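Local coordinates for enolase from the environmental genome shotgun sequencing of the Sargasso Sea (PDB 2QGY), which is of unknown function but belongs to the enolase superfamily and binds a magnesium ion, probably to act on a carboxylate substrate, at residues E205-D208 against Q209-F213. Numbering follows the deposited sequence. Where two conformers were deposited one is given.
Sequences EDLD and QTKSF
Asp206 and Gln209 meet at the first turn of helix 207-217, where Asp206 is the N-cap. Its CG lies anti to the backbone N (chi1 -168°), which swings OD1 back over the start of the helix. There Asp206 OD1 accepts two weak bonds, a bent one from Asp208 N and a longer one from Gln209 N at 3.5 Å, partly satisfying amides that have no preceding turn to bond to. Gln209 packs against the cap: its CG comes within 3.4 Å of Asp206 CB, and the bend at its second torsion carries the amide up beside the carboxylate. The two flat groups stand almost perpendicular, 89° apart, with Gln209 NE2 still 3.7 Å from Asp206 OD2.

The tight part is that carbon contact together with the run of i to i+4 backbone bonds and the Ser212 hydroxyl. Asp206 O receives Thr210 N, Leu207 O receives Lys211 N, and Asp208 O is gripped twice by Ser212. The Ser212 amide bonds Asp208 O at 3.0 Å, while OG reaches the same oxygen at 2.8 Å from above the carbonyl plane; its position beside its own backbone N (chi1 -47°) turns the hydroxyl back toward the preceding turn.

Looser is the solvent side, where Asp208 and Gln209 are exposed and Asp208 OD1 stays 4.7 Å from Lys211 NZ. Lys211 runs out extended past Leu207, NZ coming to 3.8 Å from Leu207 CD2, before ending in a salt bridge with Glu239. The buried face contrasts with this: Thr210 sits against Pro204 and the Phe213 ring packs on helix 177-191. The arrangement is an Asp N-cap, both capping bonds weak, opening the helix that links strands 197-200 and 224-226 in a beta-alpha-beta unit of the enolase-superfamily barrel; those two strands end in the magnesium ligands Asp200 and Glu226.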
loop_
_atom_site.group_PDB
_atom_site.type_symbol
_atom_site.label_atom_id
_atom_site.label_comp_id
_atom_site.label_asym_id
_atom_site.label_seq_id
_atom_site.Cartn_x
_atom_site.Cartn_y
_atom_site.Cartn_z
ATOM N N GLU A 205 -14.126 -15.745 -1.535
ATOM C CA GLU A 205 -14.703 -15.102 -0.364
ATOM C C GLU A 205 -15.025 -16.137 0.722
ATOM O O GLU A 205 -14.869 -15.875 1.929
ATOM C CB GLU A 205 -15.971 -14.339 -0.788
ATOM C CG GLU A 205 -15.788 -13.302 -1.959
ATOM C CD GLU A 205 -15.135 -13.860 -3.268
ATOM O OE1 GLU A 205 -15.479 -14.990 -3.734
ATOM O OE2 GLU A 205 -14.276 -13.131 -3.848
ATOM N N ASP A 206 -15.426 -17.329 0.289
ATOM C CA ASP A 206 -15.888 -18.379 1.205
ATOM C C ASP A 206 -14.897 -19.526 1.363
ATOM O O ASP A 206 -14.757 -20.375 0.461
ATOM C CB ASP A 206 -17.255 -18.898 0.735
ATOM C CG ASP A 206 -17.947 -19.787 1.770
ATOM O OD1 ASP A 206 -17.269 -20.488 2.548
ATOM O OD2 ASP A 206 -19.195 -19.785 1.795
ATOM N N LEU A 207 -14.246 -19.555 2.527
ATOM C CA LEU A 207 -13.226 -20.548 2.869
ATOM C C LEU A 207 -13.741 -21.996 2.750
ATOM O O LEU A 207 -13.007 -22.912 2.344
ATOM C CB LEU A 207 -12.700 -20.286 4.287
ATOM C CG LEU A 207 -11.608 -21.216 4.815
ATOM C CD1 LEU A 207 -10.314 -21.084 3.982
ATOM C CD2 LEU A 207 -11.313 -20.957 6.302
ATOM N N ASP A 208 -15.004 -22.192 3.111
ATOM C CA ASP A 208 -15.635 -23.503 2.936
ATOM C C ASP A 208 -15.705 -23.967 1.477
ATOM O O ASP A 208 -15.331 -25.105 1.198
ATOM C CB ASP A 208 -16.979 -23.568 3.663
ATOM C CG ASP A 208 -16.807 -23.734 5.181
ATOM O OD1 ASP A 208 -15.691 -24.096 5.640
ATOM O OD2 ASP A 208 -17.794 -23.501 5.915
ATOM N N GLN A 209 -16.109 -23.094 0.553
ATOM C CA GLN A 209 -16.042 -23.411 -0.897
ATOM C C GLN A 209 -14.629 -23.798 -1.314
ATOM O O GLN A 209 -14.423 -24.807 -1.993
ATOM C CB GLN A 209 -16.513 -22.253 -1.785
ATOM C CG GLN A 209 -17.803 -21.556 -1.346
ATOM C CD GLN A 209 -19.056 -22.339 -1.663
ATOM O OE1 GLN A 209 -19.050 -23.241 -2.512
ATOM N NE2 GLN A 209 -20.152 -21.992 -0.991
ATOM N N THR A 210 -13.650 -23.008 -0.865
ATOM C CA THR A 210 -12.245 -23.262 -1.164
ATOM C C THR A 210 -11.788 -24.632 -0.716
ATOM O O THR A 210 -11.191 -25.373 -1.490
ATOM C CB THR A 210 -11.361 -22.179 -0.518
ATOM O OG1 THR A 210 -11.792 -20.913 -1.013
ATOM C CG2 THR A 210 -9.902 -22.381 -0.846
ATOM N N LYS A 211 -12.076 -24.964 0.538
ATOM C CA LYS A 211 -11.729 -26.268 1.075
ATOM C C LYS A 211 -12.402 -27.409 0.312
ATOM O O LYS A 211 -11.732 -28.380 -0.030
ATOM C CB LYS A 211 -12.035 -26.322 2.568
ATOM C CG LYS A 211 -11.031 -25.577 3.428
ATOM C CD LYS A 211 -11.589 -25.452 4.835
ATOM C CE LYS A 211 -10.549 -24.951 5.807
ATOM N NZ LYS A 211 -11.206 -24.625 7.109
ATOM N N SER A 212 -13.700 -27.272 0.013
ATOM C CA SER A 212 -14.414 -28.303 -0.728
ATOM C C SER A 212 -13.824 -28.468 -2.133
ATOM O O SER A 212 -13.600 -29.593 -2.589
ATOM C CB SER A 212 -15.915 -28.002 -0.768
ATOM O OG SER A 212 -16.392 -27.649 0.525
ATOM N N PHE A 213 -13.531 -27.344 -2.794
ATOM C CA PHE A 213 -12.897 -27.386 -4.113
ATOM C C PHE A 213 -11.556 -28.117 -4.060
ATOM O O PHE A 213 -11.301 -29.033 -4.840
ATOM C CB PHE A 213 -12.713 -25.971 -4.706
ATOM C CG PHE A 213 -12.031 -25.963 -6.044
ATOM C CD1 PHE A 213 -12.742 -26.265 -7.205
ATOM C CD2 PHE A 213 -10.672 -25.663 -6.149
ATOM C CE1 PHE A 213 -12.125 -26.268 -8.448
ATOM C CE2 PHE A 213 -10.025 -25.668 -7.388
ATOM C CZ PHE A 213 -10.758 -25.954 -8.559
#